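Local structure of nicotinate phosphoribosyltransferase (Vibrio cholerae, 4HL7) at residues 32-37 with 123-128; 174-179 with 331-336; 278-283 with 307-312. The protein probably catalyses the ATP-driven synthesis of nicotinate ribonucleotide from nicotinate and phosphoribosyl diphosphate, a step in NAD biosynthesis. One frame throughout, in Å; residues are numbered along the deposited sequence.

Contact 1 of 3, residues 32-37 with 123-128; sequences HFYPDV and GSWRDT
Ser124 brings its CA to 3.4 Å from the carbonyl oxygen O of Val37, a CA-H...O contact beside the main bond of this junction. Ser124 is also the N-cap of helix 125-128: its OG accepts from Asp127 N at 3.0 Å. At Trp125 the backbone N donates to Val37 O over 2.9 Å, nearly straight at 174°. With CG anti to the backbone N (chi1 -162°), the indole lies alongside Tyr34 and Val37, pointing the same way. Its CE3 meets Val37 CG1 at 3.8 Å and its CZ3 meets Tyr34 CD1 at 3.9 Å, both approaches oblique to the rings. The indole NE1 is bound by Glu233, while Tyr34 OH bonds to His238 and Arg254. Arg126 N donates to a water that in turn donates to the carbonyls of Tyr34 and Val37, bridging the helix start to the type I turn at 34-37. Val37 O thus serves a backbone N-H and a water together. Arg126 NH1 forms a salt bridge with Asp127 OD2 (3.3 Å), the carboxylate oxygen lying in the guanidinium plane. Thr128 OG1 closes the first turn on Ser124 O at 2.8 Å. The contact lies where two adjacent inner strands of the N-terminal domain's antiparallel sheet meet their flanking helices: turn 34-37 leads from helix 21-33 into strand 38-46, and Ser124 caps helix 125-128 after strand 116-122.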
# COMPACT_ATOMS: atom_id res chain seq x y z
N HIS A 32 -14.21 12.70 -8.25
CA HIS A 32 -15.01 13.81 -7.79
C HIS A 32 -14.32 15.13 -7.95
O HIS A 32 -14.91 16.09 -8.50
CB HIS A 32 -15.39 13.57 -6.31
CG HIS A 32 -16.35 14.59 -5.78
ND1 HIS A 32 -17.69 14.51 -6.00
CD2 HIS A 32 -16.13 15.78 -5.08
CE1 HIS A 32 -18.30 15.58 -5.45
NE2 HIS A 32 -17.34 16.37 -4.91
N PHE A 33 -13.06 15.24 -7.52
CA PHE A 33 -12.36 16.55 -7.42
C PHE A 33 -11.43 16.84 -8.61
O PHE A 33 -11.12 18.01 -8.89
CB PHE A 33 -11.53 16.62 -6.10
CG PHE A 33 -12.37 16.88 -4.87
CD1 PHE A 33 -13.16 18.02 -4.80
CD2 PHE A 33 -12.30 16.03 -3.75
CE1 PHE A 33 -13.93 18.29 -3.67
CE2 PHE A 33 -13.06 16.28 -2.60
CZ PHE A 33 -13.87 17.41 -2.57
N TYR A 34 -10.89 15.79 -9.21
CA TYR A 34 -9.72 15.91 -10.10
C TYR A 34 -9.89 15.05 -11.36
O TYR A 34 -8.97 14.36 -11.79
CB TYR A 34 -8.40 15.49 -9.36
CG TYR A 34 -8.20 16.26 -8.08
CD1 TYR A 34 -8.02 15.59 -6.86
CD2 TYR A 34 -8.14 17.65 -8.10
CE1 TYR A 34 -7.92 16.30 -5.66
CE2 TYR A 34 -8.05 18.40 -6.93
CZ TYR A 34 -7.90 17.69 -5.72
OH TYR A 34 -7.77 18.40 -4.54
N PRO A 35 -11.03 15.15 -11.99
CA PRO A 35 -11.29 14.32 -13.18
C PRO A 35 -10.35 14.54 -14.39
O PRO A 35 -10.27 13.66 -15.25
CB PRO A 35 -12.73 14.73 -13.56
CG PRO A 35 -12.86 16.12 -13.07
CD PRO A 35 -12.15 16.08 -11.72
N ASP A 36 -9.72 15.71 -14.50
CA ASP A 36 -8.81 16.00 -15.63
C ASP A 36 -7.33 16.10 -15.18
O ASP A 36 -6.50 16.58 -15.91
CB ASP A 36 -9.21 17.28 -16.33
CG ASP A 36 -10.47 17.11 -17.16
OD1 ASP A 36 -10.50 16.21 -18.04
OD2 ASP A 36 -11.44 17.88 -16.93
N VAL A 37 -7.03 15.68 -13.96
CA VAL A 37 -5.62 15.70 -13.53
C VAL A 37 -4.87 14.50 -14.11
O VAL A 37 -5.41 13.41 -14.10
CB VAL A 37 -5.59 15.67 -12.00
CG1 VAL A 37 -4.20 15.31 -11.46
CG2 VAL A 37 -6.07 17.05 -11.48
N GLY A 123 -1.27 8.74 -17.56
CA GLY A 123 -2.65 8.99 -18.03
C GLY A 123 -3.36 9.84 -17.03
O GLY A 123 -2.71 10.47 -16.15
N SER A 124 -4.69 9.88 -17.10
CA SER A 124 -5.41 10.56 -16.02
C SER A 124 -5.19 9.82 -14.72
O SER A 124 -5.05 8.60 -14.67
CB SER A 124 -6.92 10.70 -16.30
OG SER A 124 -7.59 9.48 -16.20
N TRP A 125 -5.21 10.56 -13.65
CA TRP A 125 -5.10 9.97 -12.31
C TRP A 125 -6.24 9.02 -12.07
O TRP A 125 -6.02 7.88 -11.61
CB TRP A 125 -5.07 11.13 -11.31
CG TRP A 125 -4.53 10.77 -9.97
CD1 TRP A 125 -3.89 9.59 -9.55
CD2 TRP A 125 -4.51 11.66 -8.81
NE1 TRP A 125 -3.50 9.71 -8.19
CE2 TRP A 125 -3.84 10.93 -7.72
CE3 TRP A 125 -4.97 12.95 -8.58
CZ2 TRP A 125 -3.68 11.49 -6.46
CZ3 TRP A 125 -4.76 13.53 -7.29
CH2 TRP A 125 -4.15 12.80 -6.27
N ARG A 126 -7.48 9.40 -12.46
CA ARG A 126 -8.62 8.50 -12.25
C ARG A 126 -8.47 7.16 -13.05
O ARG A 126 -8.81 6.12 -12.57
CB ARG A 126 -9.91 9.18 -12.67
CG ARG A 126 -11.19 8.36 -12.40
CD ARG A 126 -12.25 8.75 -13.44
NE ARG A 126 -13.54 8.12 -13.15
CZ ARG A 126 -14.03 7.05 -13.76
NH1 ARG A 126 -13.40 6.48 -14.78
NH2 ARG A 126 -15.20 6.60 -13.35
N ASP A 127 -7.95 7.22 -14.25
CA ASP A 127 -7.89 6.06 -15.11
C ASP A 127 -6.67 5.16 -14.90
O ASP A 127 -6.65 4.00 -15.39
CB ASP A 127 -8.04 6.48 -16.52
CG ASP A 127 -9.46 7.10 -16.76
OD1 ASP A 127 -9.63 7.68 -17.78
OD2 ASP A 127 -10.34 7.03 -15.86
N THR A 128 -5.70 5.67 -14.15
CA THR A 128 -4.43 4.92 -13.94
C THR A 128 -4.23 4.48 -12.49
O THR A 128 -3.34 3.66 -12.22
CB THR A 128 -3.17 5.65 -14.43
OG1 THR A 128 -2.99 6.89 -13.72
CG2 THR A 128 -3.22 5.91 -15.98
O HOH W 1 -7.86 12.26 -13.20

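Contact 2 of 3, residues 174-179 with 331-336; sequences RGINNF and QALELC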
# COMPACT_ATOMS: atom_id res chain seq x y z
N ARG A 174 1.62 -14.15 27.65
CA ARG A 174 1.85 -12.77 28.05
C ARG A 174 0.55 -12.07 28.33
O ARG A 174 0.55 -10.90 28.71
CB ARG A 174 2.68 -12.05 26.98
CG ARG A 174 4.17 -12.49 26.99
CD ARG A 174 4.77 -12.57 25.57
NE ARG A 174 4.93 -11.25 24.98
CZ ARG A 174 5.59 -11.02 23.83
NH1 ARG A 174 6.11 -12.05 23.13
NH2 ARG A 174 5.67 -9.78 23.37
N GLY A 175 -0.56 -12.78 28.16
CA GLY A 175 -1.88 -12.21 28.50
C GLY A 175 -2.24 -10.99 27.63
O GLY A 175 -2.79 -9.97 28.12
N ILE A 176 -1.87 -11.06 26.35
CA ILE A 176 -2.11 -9.96 25.40
C ILE A 176 -3.57 -10.01 24.90
O ILE A 176 -4.03 -11.01 24.39
CB ILE A 176 -1.07 -9.98 24.24
CG1 ILE A 176 0.32 -9.68 24.79
CG2 ILE A 176 -1.46 -9.00 23.09
CD1 ILE A 176 1.44 -10.08 23.83
N ASN A 177 -4.30 -8.91 25.04
CA ASN A 177 -5.70 -8.95 24.65
C ASN A 177 -6.02 -7.95 23.53
O ASN A 177 -7.20 -7.78 23.16
CB ASN A 177 -6.60 -8.74 25.87
CG ASN A 177 -6.38 -7.39 26.51
OD1 ASN A 177 -6.01 -6.42 25.85
ND2 ASN A 177 -6.61 -7.33 27.82
N ASN A 178 -4.97 -7.35 22.94
CA ASN A 178 -5.15 -6.28 21.93
C ASN A 178 -4.47 -6.58 20.58
O ASN A 178 -4.25 -5.66 19.76
CB ASN A 178 -4.76 -4.86 22.45
CG ASN A 178 -3.26 -4.73 22.85
OD1 ASN A 178 -2.63 -5.73 23.25
ND2 ASN A 178 -2.76 -3.53 22.88
N PHE A 179 -4.15 -7.86 20.33
CA PHE A 179 -3.59 -8.19 19.01
C PHE A 179 -4.72 -8.10 17.95
O PHE A 179 -5.83 -8.65 18.14
CB PHE A 179 -2.97 -9.60 18.99
CG PHE A 179 -2.44 -10.01 17.63
CD1 PHE A 179 -1.24 -9.45 17.11
CD2 PHE A 179 -3.17 -10.88 16.84
CE1 PHE A 179 -0.79 -9.80 15.84
CE2 PHE A 179 -2.69 -11.29 15.57
CZ PHE A 179 -1.51 -10.71 15.07
N GLN A 331 7.36 -8.52 16.32
CA GLN A 331 7.29 -7.04 16.38
C GLN A 331 5.86 -6.55 16.83
O GLN A 331 5.70 -5.61 17.63
CB GLN A 331 7.60 -6.47 15.01
CG GLN A 331 9.07 -6.49 14.57
CD GLN A 331 9.24 -5.79 13.18
OE1 GLN A 331 8.97 -4.61 13.05
NE2 GLN A 331 9.66 -6.54 12.18
N ALA A 332 4.84 -7.21 16.32
CA ALA A 332 3.47 -6.79 16.57
C ALA A 332 3.18 -6.99 18.07
O ALA A 332 2.66 -6.07 18.74
CB ALA A 332 2.51 -7.57 15.71
N LEU A 333 3.59 -8.15 18.61
CA LEU A 333 3.29 -8.41 20.06
C LEU A 333 3.98 -7.40 20.96
O LEU A 333 3.42 -6.99 22.00
CB LEU A 333 3.61 -9.85 20.45
CG LEU A 333 2.77 -10.94 19.76
CD1 LEU A 333 3.15 -12.37 20.24
CD2 LEU A 333 1.26 -10.70 19.87
N GLU A 334 5.20 -7.02 20.62
CA GLU A 334 5.91 -5.98 21.36
C GLU A 334 5.14 -4.65 21.36
O GLU A 334 5.09 -3.92 22.39
CB GLU A 334 7.30 -5.75 20.74
CG GLU A 334 8.18 -4.81 21.52
CD GLU A 334 9.51 -4.51 20.83
OE1 GLU A 334 10.41 -4.06 21.56
OE2 GLU A 334 9.64 -4.69 19.57
N LEU A 335 4.59 -4.31 20.20
CA LEU A 335 3.80 -3.07 20.07
C LEU A 335 2.51 -3.21 20.86
O LEU A 335 2.07 -2.22 21.48
CB LEU A 335 3.54 -2.76 18.58
CG LEU A 335 4.81 -2.12 17.99
CD1 LEU A 335 4.74 -2.17 16.45
CD2 LEU A 335 5.04 -0.69 18.43
N CYS A 336 1.92 -4.43 20.87
CA CYS A 336 0.70 -4.68 21.69
C CYS A 336 0.93 -4.32 23.16
O CYS A 336 0.11 -3.65 23.77
CB CYS A 336 0.28 -6.13 21.63
SG CYS A 336 -0.45 -6.66 20.06
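The Phe179 ring presents its edge to helix 329-339, with Ala332 CB lying near the ring plane 4.0 Å from CE1, while Leu333 CD2 comes in obliquely. Cys336 SG is also at the edge, a sulfur-aromatic contact 5.5 Å from the ring centroid. The second flat group, the guanidinium of Arg174, has Leu333 CD1 over one face, and its NH2 reaches Leu333 CB at 3.6 Å. This is helix-to-loop packing on the outside of the parallel beta/alpha domain: helix 329-339 covers the chain running from helix 155-174 into strand 181-183. Gly175, with positive phi, ends the earlier helix in a Schellman motif. Between the two flat groups, Ile176 sends CD1 to Leu333 CD2 and CG2 to Cys336 CB, the latter pair 3.7 Å apart. Leu333 is touched by Arg174, Ile176 and Phe179. The charge of Arg174 is met by salt bridges to Glu170 and Glu337, which probably fix the guanidinium over the leucine. Asn178 has CG set between its backbone N and carbonyl carbon (chi1 62°), which brings the amide to the helix. There ND2 donates to Cys336 O at 3.0 Å and 163°, with the acceptor in the amide plane.

Contact 3 of 3, residues 278-283 with 307-312; sequences NDFNRH and AHYQQL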
# COMPACT_ATOMS: atom_id res chain seq x y z
N ASN A 278 1.85 19.63 12.66
CA ASN A 278 1.47 21.02 12.44
C ASN A 278 0.24 21.20 11.58
O ASN A 278 -0.45 22.21 11.69
CB ASN A 278 2.61 21.84 11.81
CG ASN A 278 3.73 22.08 12.78
OD1 ASN A 278 3.54 21.94 14.00
ND2 ASN A 278 4.92 22.43 12.25
N ASP A 279 -0.04 20.22 10.74
CA ASP A 279 -1.25 20.30 9.89
C ASP A 279 -2.49 19.67 10.53
O ASP A 279 -3.62 20.04 10.20
CB ASP A 279 -0.99 19.63 8.50
CG ASP A 279 -0.10 20.49 7.59
OD1 ASP A 279 0.00 21.74 7.76
OD2 ASP A 279 0.54 19.92 6.71
N PHE A 280 -2.27 18.75 11.44
CA PHE A 280 -3.34 17.85 11.93
C PHE A 280 -4.03 18.54 13.10
O PHE A 280 -3.82 18.18 14.26
CB PHE A 280 -2.73 16.50 12.33
CG PHE A 280 -3.72 15.32 12.40
CD1 PHE A 280 -4.63 15.05 11.37
CD2 PHE A 280 -3.66 14.45 13.49
CE1 PHE A 280 -5.51 13.97 11.46
CE2 PHE A 280 -4.54 13.38 13.60
CZ PHE A 280 -5.45 13.11 12.55
N ASN A 281 -4.83 19.60 12.78
CA ASN A 281 -5.43 20.41 13.82
C ASN A 281 -6.62 19.69 14.52
O ASN A 281 -6.97 18.54 14.25
CB ASN A 281 -5.86 21.76 13.25
CG ASN A 281 -6.84 21.61 12.12
OD1 ASN A 281 -7.78 20.87 12.22
ND2 ASN A 281 -6.62 22.37 11.04
N ARG A 282 -7.22 20.39 15.47
CA ARG A 282 -8.15 19.73 16.35
C ARG A 282 -9.36 19.21 15.54
O ARG A 282 -9.84 18.08 15.76
CB ARG A 282 -8.59 20.71 17.48
CG ARG A 282 -9.41 20.00 18.56
CD ARG A 282 -9.70 20.85 19.83
NE ARG A 282 -10.81 21.70 19.51
CZ ARG A 282 -12.08 21.28 19.58
NH1 ARG A 282 -13.06 22.10 19.22
NH2 ARG A 282 -12.32 20.02 19.98
N HIS A 283 -9.79 20.00 14.55
CA HIS A 283 -10.96 19.60 13.75
C HIS A 283 -10.63 18.35 12.92
O HIS A 283 -11.41 17.39 12.94
CB HIS A 283 -11.54 20.77 12.98
CG HIS A 283 -12.08 21.92 13.88
ND1 HIS A 283 -11.97 23.23 13.54
CD2 HIS A 283 -12.62 21.91 15.16
CE1 HIS A 283 -12.53 23.99 14.48
NE2 HIS A 283 -12.92 23.18 15.49
N ALA A 307 0.53 11.95 22.55
CA ALA A 307 0.72 13.29 23.17
C ALA A 307 -0.02 14.41 22.38
O ALA A 307 -0.52 15.41 22.94
CB ALA A 307 2.20 13.63 23.27
N HIS A 308 -0.05 14.26 21.06
CA HIS A 308 -0.74 15.23 20.22
C HIS A 308 -2.24 15.20 20.47
O HIS A 308 -2.87 16.27 20.66
CB HIS A 308 -0.42 14.96 18.75
CG HIS A 308 -1.03 15.97 17.82
ND1 HIS A 308 -0.54 17.21 17.67
CD2 HIS A 308 -2.07 15.84 16.88
CE1 HIS A 308 -1.27 17.87 16.73
NE2 HIS A 308 -2.20 17.03 16.26
N TYR A 309 -2.84 13.99 20.46
CA TYR A 309 -4.25 13.86 20.79
C TYR A 309 -4.57 14.53 22.16
O TYR A 309 -5.54 15.32 22.28
CB TYR A 309 -4.64 12.42 20.82
CG TYR A 309 -4.81 11.84 19.39
CD1 TYR A 309 -5.56 12.52 18.38
CD2 TYR A 309 -4.36 10.53 19.11
CE1 TYR A 309 -5.79 11.91 17.14
CE2 TYR A 309 -4.55 9.96 17.85
CZ TYR A 309 -5.24 10.65 16.89
OH TYR A 309 -5.44 10.04 15.67
N GLN A 310 -3.74 14.20 23.15
CA GLN A 310 -3.96 14.69 24.53
C GLN A 310 -3.85 16.21 24.59
O GLN A 310 -4.65 16.82 25.30
CB GLN A 310 -3.00 13.99 25.49
CG GLN A 310 -3.25 12.49 25.60
CD GLN A 310 -2.22 11.80 26.44
OE1 GLN A 310 -1.03 12.16 26.43
NE2 GLN A 310 -2.65 10.80 27.14
N GLN A 311 -2.92 16.82 23.85
CA GLN A 311 -2.76 18.27 23.82
C GLN A 311 -4.02 18.91 23.22
O GLN A 311 -4.42 20.02 23.59
CB GLN A 311 -1.51 18.66 22.99
CG GLN A 311 -1.36 20.18 22.78
N LEU A 312 -4.65 18.19 22.32
CA LEU A 312 -5.86 18.68 21.63
C LEU A 312 -7.17 18.26 22.38
O LEU A 312 -8.27 18.56 21.92
CB LEU A 312 -5.89 18.14 20.19
CG LEU A 312 -4.82 18.66 19.23
CD1 LEU A 312 -5.08 18.06 17.87
CD2 LEU A 312 -4.87 20.18 19.14
O HOH W 2 -10.88 17.98 21.07
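One direct hydrogen bond joins the segments: His308 NE2 donates to Phe280 O at 2.8 Å and 161°, the donor in the carbonyl plane and the acceptor in the imidazole plane. Phe280 is the centre of an inverse gamma turn, and its carbonyl faces the helix end. A second polar link is carried by water: Arg282 NH2 donates to it at the edge of the guanidinium, and the water donates to Leu312 O, 2.8 Å away. A bend at chi3 (81°) turns the guanidinium toward the water, and the arginine CD passes 3.4 Å from Leu312 O. Among the aromatic contacts, His308 CD2 lies at the edge of the Phe280 ring, 4.0 Å from CD2 of that ring, while Tyr309 CE1 meets Phe280 CE2 obliquely at 4.0 Å. Aliphatic packing comes from Leu312, whose CD1 sits 3.8 Å from Arg282 CA and whose CD2 faces Arg282 CB. Ala285 of helix 282-287 touches Phe280, Tyr309 and Leu312, and Phe276 meets the Phe280 ring from helix 273-279. The C-terminal end of helix 298-311 thus packs against the break between helices 273-279 and 282-287, which lead from strand 265-267 to strand 290-293.

In the fold
Contact 1 belongs to the N-terminal domain, contact 3 to the parallel beta/alpha domain, and contact 2 lies on the outside of the latter. Contacts 1 and 2 are on opposite sides of the chain's centre, about 41 Å between centres. Contact 3 lies 32 Å from contact 1 and 26 Å from contact 2, centre to centre, with nearest atoms about 14 Å apart in each case; none touch. In sequence, contact 3 falls within the chain that separates the two segments of contact 2. Contact 1 touches helix 232-241, which begins at His232, the predicted phosphohistidine, unmodified here; contact 2 packs a loop on an outer helix, and contact 3 joins the end of one helix to the break between two others.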